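PDB 6E5F: lipoprotein LpqN from Mycobacterium tuberculosis, which supports cell envelope biogenesis, interacts with the mycolate transporters MmpL3 and MmpL11, and is a virulence factor required for intracellular survival. Local coordinates for residues L180-Q185 against A205-T210; K146-F151 against G172-N177; D92-P97 against V108-A113. One frame throughout, in Å; residues are numbered along the deposited sequence.

The three contacts sample one antiparallel sheet, and two of them reach the bound trehalose glycolipid L6T. Contacts 1 and 2 have centres about 10 Å apart and meet where strands 165-176 and 179-192 pair, R181 N lying 2.8 Å from Y174 O. Contact 2 meets the sugar end of the ligand, S173 OG bonding to O3, whereas contact 1 lines its alkyl chain with T182 and A184. Contact 3 is an outlying hairpin, about 15 Å from contact 1 and 23 Å from contact 2 between centres; the nearest atoms of contacts 2 and 3 are about 14 Å apart. The side chain of W93 lies about 8 Å from L6T. E209 OE1 of contact 1 reaches A113 N of contact 3, at 3.0 Å.

Contact 1 of 3, residues L180-Q185 against A205-T210; sequences LRTVAQ and ALDDET. With L6T (alpha-D-glucopyranosyl 6-O-dodecyl-alpha-D-glucopyranoside), chain B.
T182 meets A205 and T210 where the hairpin of strands 179-192 and 195-206 runs into a helix, and here the packing is closest. T182 N donates to A205 O at 2.8 Å and A205 N returns a bond to T182 O at 3.0 Å, the antiparallel hydrogen-bonded pair. With OG1 beside its own backbone N (chi1 -64°), T182 brings that hydroxyl within 2.5 Å of T210 OG1, a very short approach. T210 OG1 donates to D207 O (2.7 Å), which T210 N also uses, so the turn holds this hydroxyl in place. T182 CG2 faces the ligand's alkyl chain, 4.0 Å from CAZ, and A184 CB extends this apolar lining. R181 is buried too: one guanidinium face lies over the A205-L206 backbone, NH1 meets L206 CD2 at 3.5 Å, and D204 and D117 answer the charge.

Towards solvent the fit loosens. D207 N still bonds L180 O, but L180 CD2 merely brushes D207 OD1 at 3.7 Å, and a water bridges D207 OD1 and T182 OG1. Strand 165-176 flanks strand 179-192 through Y174 and G172, while L213 of helix 210-223 lies against T182 and A205.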
loop_
_atom_site.group_PDB
_atom_site.type_symbol
_atom_site.label_atom_id
_atom_site.label_comp_id
_atom_site.label_asym_id
_atom_site.label_seq_id
_atom_site.Cartn_x
_atom_site.Cartn_y
_atom_site.Cartn_z
ATOM N N LEU A 180 12.496 15.686 5.033
ATOM C CA LEU A 180 12.565 14.579 4.092
ATOM C C LEU A 180 11.918 13.350 4.718
ATOM O O LEU A 180 12.200 13.009 5.870
ATOM C CB LEU A 180 14.018 14.285 3.731
ATOM C CG LEU A 180 14.230 13.435 2.478
ATOM C CD1 LEU A 180 13.681 14.138 1.242
ATOM C CD2 LEU A 180 15.702 13.102 2.299
ATOM N N ARG A 181 11.053 12.695 3.957
ATOM C CA ARG A 181 10.354 11.502 4.413
ATOM C C ARG A 181 10.576 10.379 3.418
ATOM O O ARG A 181 10.619 10.615 2.208
ATOM C CB ARG A 181 8.843 11.755 4.541
ATOM C CG ARG A 181 8.479 12.972 5.380
ATOM C CD ARG A 181 6.985 13.015 5.674
ATOM N NE ARG A 181 6.586 11.894 6.524
ATOM C CZ ARG A 181 6.625 11.914 7.854
ATOM N NH1 ARG A 181 7.029 13.000 8.500
ATOM N NH2 ARG A 181 6.260 10.842 8.539
ATOM N N THR A 182 10.715 9.162 3.930
ATOM C CA THR A 182 10.737 7.970 3.093
ATOM C C THR A 182 9.313 7.450 2.949
ATOM O O THR A 182 8.590 7.304 3.940
ATOM C CB THR A 182 11.631 6.903 3.719
ATOM O OG1 THR A 182 12.984 7.386 3.748
ATOM C CG2 THR A 182 11.577 5.613 2.925
ATOM N N VAL A 183 8.908 7.197 1.711
ATOM C CA VAL A 183 7.566 6.718 1.410
ATOM C C VAL A 183 7.681 5.561 0.433
ATOM O O VAL A 183 8.565 5.525 -0.424
ATOM C CB VAL A 183 6.685 7.846 0.831
ATOM C CG1 VAL A 183 7.208 8.307 -0.530
ATOM C CG2 VAL A 183 5.246 7.389 0.732
ATOM N N ALA A 184 6.768 4.609 0.563
ATOM C CA ALA A 184 6.740 3.511 -0.378
ATOM C C ALA A 184 5.334 2.952 -0.405
ATOM O O ALA A 184 4.565 3.092 0.553
ATOM C CB ALA A 184 7.718 2.408 0.003
ATOM N N GLN A 185 5.015 2.312 -1.518
ATOM C CA GLN A 185 3.691 1.746 -1.694
ATOM C C GLN A 185 3.809 0.441 -2.453
ATOM O O GLN A 185 4.387 0.399 -3.543
ATOM C CB GLN A 185 2.792 2.714 -2.453
ATOM C CG GLN A 185 1.364 2.228 -2.616
ATOM C CD GLN A 185 0.540 3.203 -3.402
ATOM O OE1 GLN A 185 0.742 3.371 -4.603
ATOM N NE2 GLN A 185 -0.401 3.858 -2.731
ATOM N N ALA A 205 7.842 7.182 6.851
ATOM C CA ALA A 205 8.649 7.480 8.027
ATOM C C ALA A 205 9.541 8.671 7.721
ATOM O O ALA A 205 9.789 9.005 6.560
ATOM C CB ALA A 205 9.504 6.277 8.439
ATOM N N LEU A 206 10.013 9.313 8.783
ATOM C CA LEU A 206 11.059 10.311 8.619
ATOM C C LEU A 206 12.302 9.656 8.031
ATOM O O LEU A 206 12.581 8.478 8.265
ATOM C CB LEU A 206 11.392 10.947 9.967
ATOM C CG LEU A 206 10.298 11.844 10.556
ATOM C CD1 LEU A 206 10.536 12.082 12.036
ATOM C CD2 LEU A 206 10.230 13.170 9.805
ATOM N N ASP A 207 13.049 10.441 7.245
ATOM C CA ASP A 207 14.225 9.932 6.547
ATOM C C ASP A 207 15.144 9.137 7.468
ATOM O O ASP A 207 15.646 8.074 7.087
ATOM C CB ASP A 207 14.992 11.102 5.928
ATOM C CG ASP A 207 16.276 10.666 5.244
ATOM O OD1 ASP A 207 16.179 9.988 4.200
ATOM O OD2 ASP A 207 17.368 10.999 5.753
ATOM N N ASP A 208 15.373 9.629 8.685
ATOM C CA ASP A 208 16.323 8.973 9.572
ATOM C C ASP A 208 15.851 7.604 10.043
ATOM O O ASP A 208 16.661 6.851 10.595
ATOM C CB ASP A 208 16.635 9.875 10.767
ATOM C CG ASP A 208 17.889 9.454 11.506
ATOM O OD1 ASP A 208 18.946 9.308 10.854
ATOM O OD2 ASP A 208 17.826 9.282 12.740
ATOM N N GLU A 209 14.577 7.256 9.839
ATOM C CA GLU A 209 14.051 5.950 10.222
ATOM C C GLU A 209 13.742 5.079 9.004
ATOM O O GLU A 209 12.907 4.176 9.063
ATOM C CB GLU A 209 12.840 6.106 11.143
ATOM C CG GLU A 209 13.233 6.659 12.513
ATOM C CD GLU A 209 12.059 7.107 13.357
ATOM O OE1 GLU A 209 11.773 6.444 14.377
ATOM O OE2 GLU A 209 11.437 8.132 13.010
ATOM N N THR A 210 14.442 5.326 7.896
ATOM C CA THR A 210 14.233 4.555 6.680
ATOM C C THR A 210 14.454 3.066 6.912
ATOM O O THR A 210 13.681 2.235 6.422
ATOM C CB THR A 210 15.179 5.064 5.586
ATOM O OG1 THR A 210 14.790 6.386 5.189
ATOM C CG2 THR A 210 15.142 4.147 4.380
HETATM C C1 L6T B . 15.802 8.053 -3.886
HETATM C C2 L6T B . 15.723 9.146 -2.834
HETATM C C3 L6T B . 16.462 8.707 -1.591
HETATM C C4 L6T B . 15.857 7.405 -1.101
HETATM C C5 L6T B . 15.997 6.364 -2.208
HETATM C C6 L6T B . 15.479 4.977 -1.727
HETATM C CAA L6T B . 17.193 7.031 -5.455
HETATM C CAO L6T B . 17.450 8.975 -6.814
HETATM C CAP L6T B . 16.819 9.758 -7.968
HETATM C CAR L6T B . 18.873 8.579 -7.177
HETATM C CAT L6T B . 19.473 7.811 -6.016
HETATM C CAV L6T B . 18.615 6.590 -5.762
HETATM C CAX L6T B . 13.413 4.056 -1.138
HETATM C CAY L6T B . 13.502 3.289 0.214
HETATM C CAZ L6T B . 12.106 2.676 0.304
HETATM C CBA L6T B . 12.183 1.546 1.332
HETATM C CBB L6T B . 10.738 1.557 1.845
HETATM C CBC L6T B . 10.336 0.132 2.098
HETATM C CBD L6T B . 8.818 0.144 2.488
HETATM C CBE L6T B . 8.310 -1.242 2.174
HETATM C CBF L6T B . 7.313 -1.263 0.959
HETATM C CBG L6T B . 5.924 -0.767 1.413
HETATM C CBH L6T B . 5.380 -1.626 2.537
HETATM C CBI L6T B . 5.580 -3.132 2.331
HETATM O O1 L6T B . 17.170 7.841 -4.269
HETATM O O2 L6T B . 16.323 10.343 -3.343
HETATM O O3 L6T B . 16.350 9.714 -0.579
HETATM O O4 L6T B . 16.556 6.982 0.068
HETATM O O5 L6T B . 15.257 6.816 -3.366
HETATM O O6 L6T B . 14.227 5.235 -1.157
HETATM O OAN L6T B . 16.666 7.792 -6.563
HETATM O OAQ L6T B . 16.698 8.911 -9.112
HETATM O OAS L6T B . 19.657 9.753 -7.433
HETATM O OAU L6T B . 20.811 7.406 -6.336
HETATM O OAW L6T B . 19.140 5.852 -4.651
HETATM O O HOH W 1 13.908 9.853 2.878
#

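Contact 2 of 3, residues K146-F151 against G172-N177; sequences KNLPGF and GSYSKN. With L6T (alpha-D-glucopyranosyl 6-O-dodecyl-alpha-D-glucopyranoside), chain B.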
loop_
_atom_site.group_PDB
_atom_site.type_symbol
_atom_site.label_atom_id
_atom_site.label_comp_id
_atom_site.label_asym_id
_atom_site.label_seq_id
_atom_site.Cartn_x
_atom_site.Cartn_y
_atom_site.Cartn_z
ATOM N N LYS A 146 4.525 9.118 -7.525
ATOM C CA LYS A 146 5.254 10.022 -8.406
ATOM C C LYS A 146 4.653 11.421 -8.426
ATOM O O LYS A 146 5.339 12.369 -8.826
ATOM C CB LYS A 146 5.327 9.436 -9.817
ATOM C CG LYS A 146 6.233 8.217 -9.922
ATOM C CD LYS A 146 6.149 7.562 -11.292
ATOM C CE LYS A 146 6.727 8.443 -12.386
ATOM N NZ LYS A 146 6.546 7.841 -13.738
ATOM N N ASN A 147 3.401 11.576 -7.992
ATOM C CA ASN A 147 2.755 12.878 -7.915
ATOM C C ASN A 147 2.983 13.579 -6.580
ATOM O O ASN A 147 2.545 14.723 -6.416
ATOM C CB ASN A 147 1.247 12.743 -8.156
ATOM C CG ASN A 147 0.909 12.397 -9.595
ATOM O OD1 ASN A 147 1.712 12.604 -10.503
ATOM N ND2 ASN A 147 -0.296 11.874 -9.808
ATOM N N LEU A 148 3.644 12.927 -5.626
ATOM C CA LEU A 148 3.911 13.557 -4.341
ATOM C C LEU A 148 4.844 14.753 -4.530
ATOM O O LEU A 148 5.719 14.733 -5.402
ATOM C CB LEU A 148 4.569 12.552 -3.398
ATOM C CG LEU A 148 3.864 12.115 -2.109
ATOM C CD1 LEU A 148 2.357 12.318 -2.134
ATOM C CD2 LEU A 148 4.187 10.655 -1.838
ATOM N N PRO A 149 4.686 15.805 -3.723
ATOM C CA PRO A 149 5.550 16.988 -3.869
ATOM C C PRO A 149 7.018 16.639 -3.694
ATOM O O PRO A 149 7.434 16.125 -2.653
ATOM C CB PRO A 149 5.061 17.921 -2.753
ATOM C CG PRO A 149 3.685 17.471 -2.445
ATOM C CD PRO A 149 3.678 15.992 -2.663
ATOM N N GLY A 150 7.806 16.933 -4.723
ATOM C CA GLY A 150 9.234 16.675 -4.664
ATOM C C GLY A 150 9.587 15.215 -4.508
ATOM O O GLY A 150 10.636 14.894 -3.939
ATOM N N PHE A 151 8.740 14.312 -4.991
ATOM C CA PHE A 151 9.071 12.899 -4.909
ATOM C C PHE A 151 10.316 12.610 -5.736
ATOM O O PHE A 151 10.495 13.142 -6.835
ATOM C CB PHE A 151 7.917 12.035 -5.409
ATOM C CG PHE A 151 8.217 10.564 -5.371
ATOM C CD1 PHE A 151 8.134 9.857 -4.183
ATOM C CD2 PHE A 151 8.597 9.891 -6.519
ATOM C CE1 PHE A 151 8.421 8.512 -4.141
ATOM C CE2 PHE A 151 8.880 8.540 -6.483
ATOM C CZ PHE A 151 8.793 7.850 -5.293
ATOM N N GLY A 172 10.656 5.876 -2.351
ATOM C CA GLY A 172 11.547 7.001 -2.540
ATOM C C GLY A 172 11.418 7.956 -1.386
ATOM O O GLY A 172 11.045 7.571 -0.275
ATOM N N SER A 173 11.757 9.211 -1.653
ATOM C CA SER A 173 11.695 10.261 -0.654
ATOM C C SER A 173 10.863 11.412 -1.188
ATOM O O SER A 173 10.755 11.615 -2.398
ATOM C CB SER A 173 13.091 10.780 -0.304
ATOM O OG SER A 173 13.893 9.750 0.243
ATOM N N TYR A 174 10.266 12.162 -0.264
ATOM C CA TYR A 174 9.582 13.400 -0.605
ATOM C C TYR A 174 9.711 14.340 0.582
ATOM O O TYR A 174 10.068 13.927 1.689
ATOM C CB TYR A 174 8.117 13.171 -1.018
ATOM C CG TYR A 174 7.115 13.058 0.113
ATOM C CD1 TYR A 174 7.199 12.036 1.044
ATOM C CD2 TYR A 174 6.063 13.960 0.227
ATOM C CE1 TYR A 174 6.277 11.932 2.076
ATOM C CE2 TYR A 174 5.134 13.854 1.249
ATOM C CZ TYR A 174 5.248 12.836 2.169
ATOM O OH TYR A 174 4.335 12.717 3.194
ATOM N N SER A 175 9.458 15.620 0.331
ATOM C CA SER A 175 9.583 16.656 1.347
ATOM C C SER A 175 8.202 17.085 1.812
ATOM O O SER A 175 7.333 17.398 0.991
ATOM C CB SER A 175 10.336 17.866 0.792
ATOM O OG SER A 175 11.694 17.546 0.551
ATOM N N LYS A 176 8.003 17.095 3.128
ATOM C CA LYS A 176 6.753 17.547 3.727
ATOM C C LYS A 176 7.093 18.423 4.921
ATOM O O LYS A 176 7.793 17.982 5.837
ATOM C CB LYS A 176 5.890 16.359 4.161
ATOM C CG LYS A 176 4.695 16.748 5.023
ATOM C CD LYS A 176 3.561 15.743 4.905
ATOM C CE LYS A 176 2.422 16.089 5.852
ATOM N NZ LYS A 176 1.159 15.397 5.483
ATOM N N ASN A 177 6.602 19.661 4.907
ATOM C CA ASN A 177 6.867 20.613 5.984
ATOM C C ASN A 177 8.363 20.831 6.180
ATOM O O ASN A 177 8.832 21.024 7.303
ATOM C CB ASN A 177 6.200 20.176 7.292
ATOM C CG ASN A 177 4.698 20.006 7.149
ATOM O OD1 ASN A 177 4.040 20.776 6.450
ATOM N ND2 ASN A 177 4.151 18.989 7.805
HETATM C C1 L6T B . 15.802 8.053 -3.886
HETATM C C2 L6T B . 15.723 9.146 -2.834
HETATM C C3 L6T B . 16.462 8.707 -1.591
HETATM C C4 L6T B . 15.857 7.405 -1.101
HETATM C C5 L6T B . 15.997 6.364 -2.208
HETATM C C6 L6T B . 15.479 4.977 -1.727
HETATM C CAA L6T B . 17.193 7.031 -5.455
HETATM C CAO L6T B . 17.450 8.975 -6.814
HETATM C CAP L6T B . 16.819 9.758 -7.968
HETATM C CAR L6T B . 18.873 8.579 -7.177
HETATM C CAT L6T B . 19.473 7.811 -6.016
HETATM C CAV L6T B . 18.615 6.590 -5.762
HETATM C CAX L6T B . 13.413 4.056 -1.138
HETATM C CAY L6T B . 13.502 3.289 0.214
HETATM C CAZ L6T B . 12.106 2.676 0.304
HETATM C CBA L6T B . 12.183 1.546 1.332
HETATM C CBB L6T B . 10.738 1.557 1.845
HETATM C CBC L6T B . 10.336 0.132 2.098
HETATM C CBD L6T B . 8.818 0.144 2.488
HETATM C CBE L6T B . 8.310 -1.242 2.174
HETATM C CBF L6T B . 7.313 -1.263 0.959
HETATM C CBG L6T B . 5.924 -0.767 1.413
HETATM C CBH L6T B . 5.380 -1.626 2.537
HETATM C CBI L6T B . 5.580 -3.132 2.331
HETATM O O1 L6T B . 17.170 7.841 -4.269
HETATM O O2 L6T B . 16.323 10.343 -3.343
HETATM O O3 L6T B . 16.350 9.714 -0.579
HETATM O O4 L6T B . 16.556 6.982 0.068
HETATM O O5 L6T B . 15.257 6.816 -3.366
HETATM O O6 L6T B . 14.227 5.235 -1.157
HETATM O OAN L6T B . 16.666 7.792 -6.563
HETATM O OAQ L6T B . 16.698 8.911 -9.112
HETATM O OAS L6T B . 19.657 9.753 -7.433
HETATM O OAU L6T B . 20.811 7.406 -6.336
HETATM O OAW L6T B . 19.140 5.852 -4.651
#
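L148 lies over one face of the Y174 ring, and this CH-pi contact is the main apolar element: L148 CG stands 4.1 Å from the ring centroid, 25° off the normal, nearest to CD2. Y174 presents that face because its CG is set between the backbone N and the carbonyl carbon (chi1 83°), which turns the ring so that one face meets L148. P149 adds a lighter touch from its CD. Further along, the F151 ring settles on the strand at G172, F151 CE1 to G172 CA 3.8 Å, where the glycine offers no side chain to obstruct it.

Backbone polar contacts are weaker. The two segments share no conventional hydrogen bond; instead F151 CA approaches S173 O at 3.3 Å in a CA-H...O contact. P149 O sits in the plane of the Y174 ring at its edge, 3.4 Å from Y174 CB. The loop is shaped from within by a type II turn, closed by F151 N to L148 O (3.1 Å), with G150 supplying the positive phi that suits its third position.

Ligand binding uses S173, whose CB points away from the loop: S173 OG and O3 of L6T are hydrogen-bonded at 2.6 Å, either being a possible donor.

The loop links helix 143-146 to strand 152-162, where Q152 bonds the backbone of S173 in strand 165-176, and its F151 also touches V183 of strand 179-192.

Contact 3 of 3, residues D92-P97 against V108-A113; sequences DWRLLP and VYTQPA
R94 runs alongside V108, both leaving the sheet on the same side of a short hairpin at its edge, and the arginine can be traced atom by atom. Its CB touches T110 CG2 at 3.8 Å. A chi1 of 82° tucks R94 CG in above its own backbone, flanked by N and C, and brings it down on V108 CG1 at 3.3 Å, a tight contact. From there the chain runs extended to NE, and CD and NE keep the same methyl within touch. At the tip CZ and NH1 also lie beside V108 CG1, 3.8 Å from NH1, so that one methyl sits over a face of the guanidinium, towards its rim. V108 CG1 is pressed from another quarter by L96 CD2 at 3.6 Å.

The underlying motif is an antiparallel beta hairpin at the margin of the main sheet of this Mog1p/PsbP-clan domain, strand 93-96 outermost and strand 106-109 joined on to 120-130. R94 and V108 form its hydrogen-bonded pair, R94 N reaching V108 O at 2.9 Å and V108 N returning to R94 O. At the open end of the hairpin, away from the loop that joins its strands, D92 O accepts twice from T110: from T110 N at 2.9 Å, and from T110 OG1, which comes from above the carbonyl plane.

On the opposite face W93 and Y109 make the non-hydrogen-bonded pair. Y109 CB stands squarely over the six-membered ring of W93, 4.0 Å from its centroid and only 4° off the normal. The tyrosine ring then slants across the five-membered ring, the planes at 58°, with Y109 CD1 nearest W93 NE1 at 3.5 Å. T212, L213 and A216 of helix 210-223 pack against W93, and T212 also touches Y109.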
loop_
_atom_site.group_PDB
_atom_site.type_symbol
_atom_site.label_atom_id
_atom_site.label_comp_id
_atom_site.label_asym_id
_atom_site.label_seq_id
_atom_site.Cartn_x
_atom_site.Cartn_y
_atom_site.Cartn_z
ATOM N N ASP A 92 8.638 -5.382 17.589
ATOM C CA ASP A 92 8.722 -3.968 17.947
ATOM C C ASP A 92 7.682 -3.111 17.233
ATOM O O ASP A 92 7.678 -1.887 17.415
ATOM C CB ASP A 92 10.124 -3.374 17.748
ATOM C CG ASP A 92 11.161 -4.011 18.655
ATOM O OD1 ASP A 92 10.779 -4.513 19.734
ATOM O OD2 ASP A 92 12.355 -4.009 18.291
ATOM N N TRP A 93 6.808 -3.703 16.425
ATOM C CA TRP A 93 5.668 -3.008 15.849
ATOM C C TRP A 93 4.397 -3.471 16.548
ATOM O O TRP A 93 4.340 -4.578 17.092
ATOM C CB TRP A 93 5.545 -3.298 14.351
ATOM C CG TRP A 93 6.657 -2.727 13.522
ATOM C CD1 TRP A 93 7.962 -3.126 13.514
ATOM C CD2 TRP A 93 6.559 -1.658 12.573
ATOM N NE1 TRP A 93 8.682 -2.370 12.624
ATOM C CE2 TRP A 93 7.845 -1.461 12.032
ATOM C CE3 TRP A 93 5.510 -0.849 12.128
ATOM C CZ2 TRP A 93 8.107 -0.492 11.071
ATOM C CZ3 TRP A 93 5.773 0.115 11.176
ATOM C CH2 TRP A 93 7.063 0.286 10.656
ATOM N N ARG A 94 3.383 -2.614 16.542
ATOM C CA ARG A 94 2.091 -2.953 17.121
ATOM C C ARG A 94 1.001 -2.824 16.065
ATOM O O ARG A 94 1.085 -1.997 15.153
ATOM C CB ARG A 94 1.763 -2.090 18.355
ATOM C CG ARG A 94 1.175 -0.707 18.073
ATOM C CD ARG A 94 0.414 -0.175 19.290
ATOM N NE ARG A 94 -0.569 0.843 18.924
ATOM C CZ ARG A 94 -0.377 2.158 19.011
ATOM N NH1 ARG A 94 0.771 2.648 19.462
ATOM N NH2 ARG A 94 -1.344 2.988 18.647
ATOM N N LEU A 95 -0.029 -3.650 16.212
ATOM C CA LEU A 95 -1.125 -3.682 15.256
ATOM C C LEU A 95 -2.013 -2.453 15.419
ATOM O O LEU A 95 -2.346 -2.047 16.536
ATOM C CB LEU A 95 -1.957 -4.944 15.494
ATOM C CG LEU A 95 -3.000 -5.342 14.454
ATOM C CD1 LEU A 95 -2.385 -5.440 13.070
ATOM C CD2 LEU A 95 -3.633 -6.669 14.849
ATOM N N LEU A 96 -2.396 -1.856 14.282
ATOM C CA LEU A 96 -3.349 -0.755 14.272
ATOM C C LEU A 96 -4.706 -1.281 13.842
ATOM O O LEU A 96 -4.798 -1.941 12.798
ATOM C CB LEU A 96 -2.899 0.319 13.285
ATOM C CG LEU A 96 -1.642 1.122 13.628
ATOM C CD1 LEU A 96 -1.334 2.106 12.509
ATOM C CD2 LEU A 96 -1.803 1.849 14.949
ATOM N N PRO A 97 -5.779 -1.034 14.587
ATOM C CA PRO A 97 -7.100 -1.471 14.131
ATOM C C PRO A 97 -7.551 -0.653 12.932
ATOM O O PRO A 97 -6.982 0.387 12.599
ATOM C CB PRO A 97 -7.993 -1.221 15.349
ATOM C CG PRO A 97 -7.338 -0.084 16.049
ATOM C CD PRO A 97 -5.856 -0.260 15.839
ATOM N N VAL A 108 2.343 0.171 13.458
ATOM C CA VAL A 108 3.109 1.345 13.851
ATOM C C VAL A 108 4.297 0.880 14.682
ATOM O O VAL A 108 4.189 -0.076 15.458
ATOM C CB VAL A 108 2.246 2.361 14.628
ATOM C CG1 VAL A 108 1.663 1.732 15.886
ATOM C CG2 VAL A 108 3.062 3.593 14.980
ATOM N N TYR A 109 5.435 1.546 14.505
ATOM C CA TYR A 109 6.650 1.196 15.229
ATOM C C TYR A 109 6.565 1.716 16.660
ATOM O O TYR A 109 6.198 2.874 16.889
ATOM C CB TYR A 109 7.855 1.804 14.513
ATOM C CG TYR A 109 9.197 1.335 15.027
ATOM C CD1 TYR A 109 9.536 -0.010 15.012
ATOM C CD2 TYR A 109 10.135 2.242 15.504
ATOM C CE1 TYR A 109 10.763 -0.443 15.474
ATOM C CE2 TYR A 109 11.366 1.820 15.964
ATOM C CZ TYR A 109 11.675 0.475 15.945
ATOM O OH TYR A 109 12.900 0.048 16.404
ATOM N N THR A 110 6.910 0.861 17.623
ATOM C CA THR A 110 6.718 1.163 19.037
ATOM C C THR A 110 7.907 1.868 19.680
ATOM O O THR A 110 7.856 2.156 20.880
ATOM C CB THR A 110 6.416 -0.123 19.820
ATOM O OG1 THR A 110 7.557 -0.991 19.779
ATOM C CG2 THR A 110 5.212 -0.838 19.234
ATOM N N GLN A 111 8.969 2.145 18.929
ATOM C CA GLN A 111 10.141 2.850 19.451
ATOM C C GLN A 111 10.524 3.990 18.515
ATOM O O GLN A 111 11.662 4.072 18.041
ATOM C CB GLN A 111 11.302 1.878 19.648
ATOM C CG GLN A 111 11.112 0.948 20.835
ATOM C CD GLN A 111 11.917 -0.330 20.718
ATOM O OE1 GLN A 111 12.674 -0.517 19.765
ATOM N NE2 GLN A 111 11.754 -1.221 21.689
ATOM N N PRO A 112 9.596 4.901 18.242
ATOM C CA PRO A 112 9.887 5.996 17.313
ATOM C C PRO A 112 10.764 7.062 17.946
ATOM O O PRO A 112 10.713 7.319 19.152
ATOM C CB PRO A 112 8.495 6.566 17.010
ATOM C CG PRO A 112 7.735 6.326 18.264
ATOM C CD PRO A 112 8.238 5.009 18.808
ATOM N N ALA A 113 11.581 7.689 17.099
ATOM C CA ALA A 113 12.368 8.831 17.551
ATOM C C ALA A 113 11.468 9.995 17.936
ATOM O O ALA A 113 11.805 10.770 18.839
ATOM C CB ALA A 113 13.344 9.258 16.457
#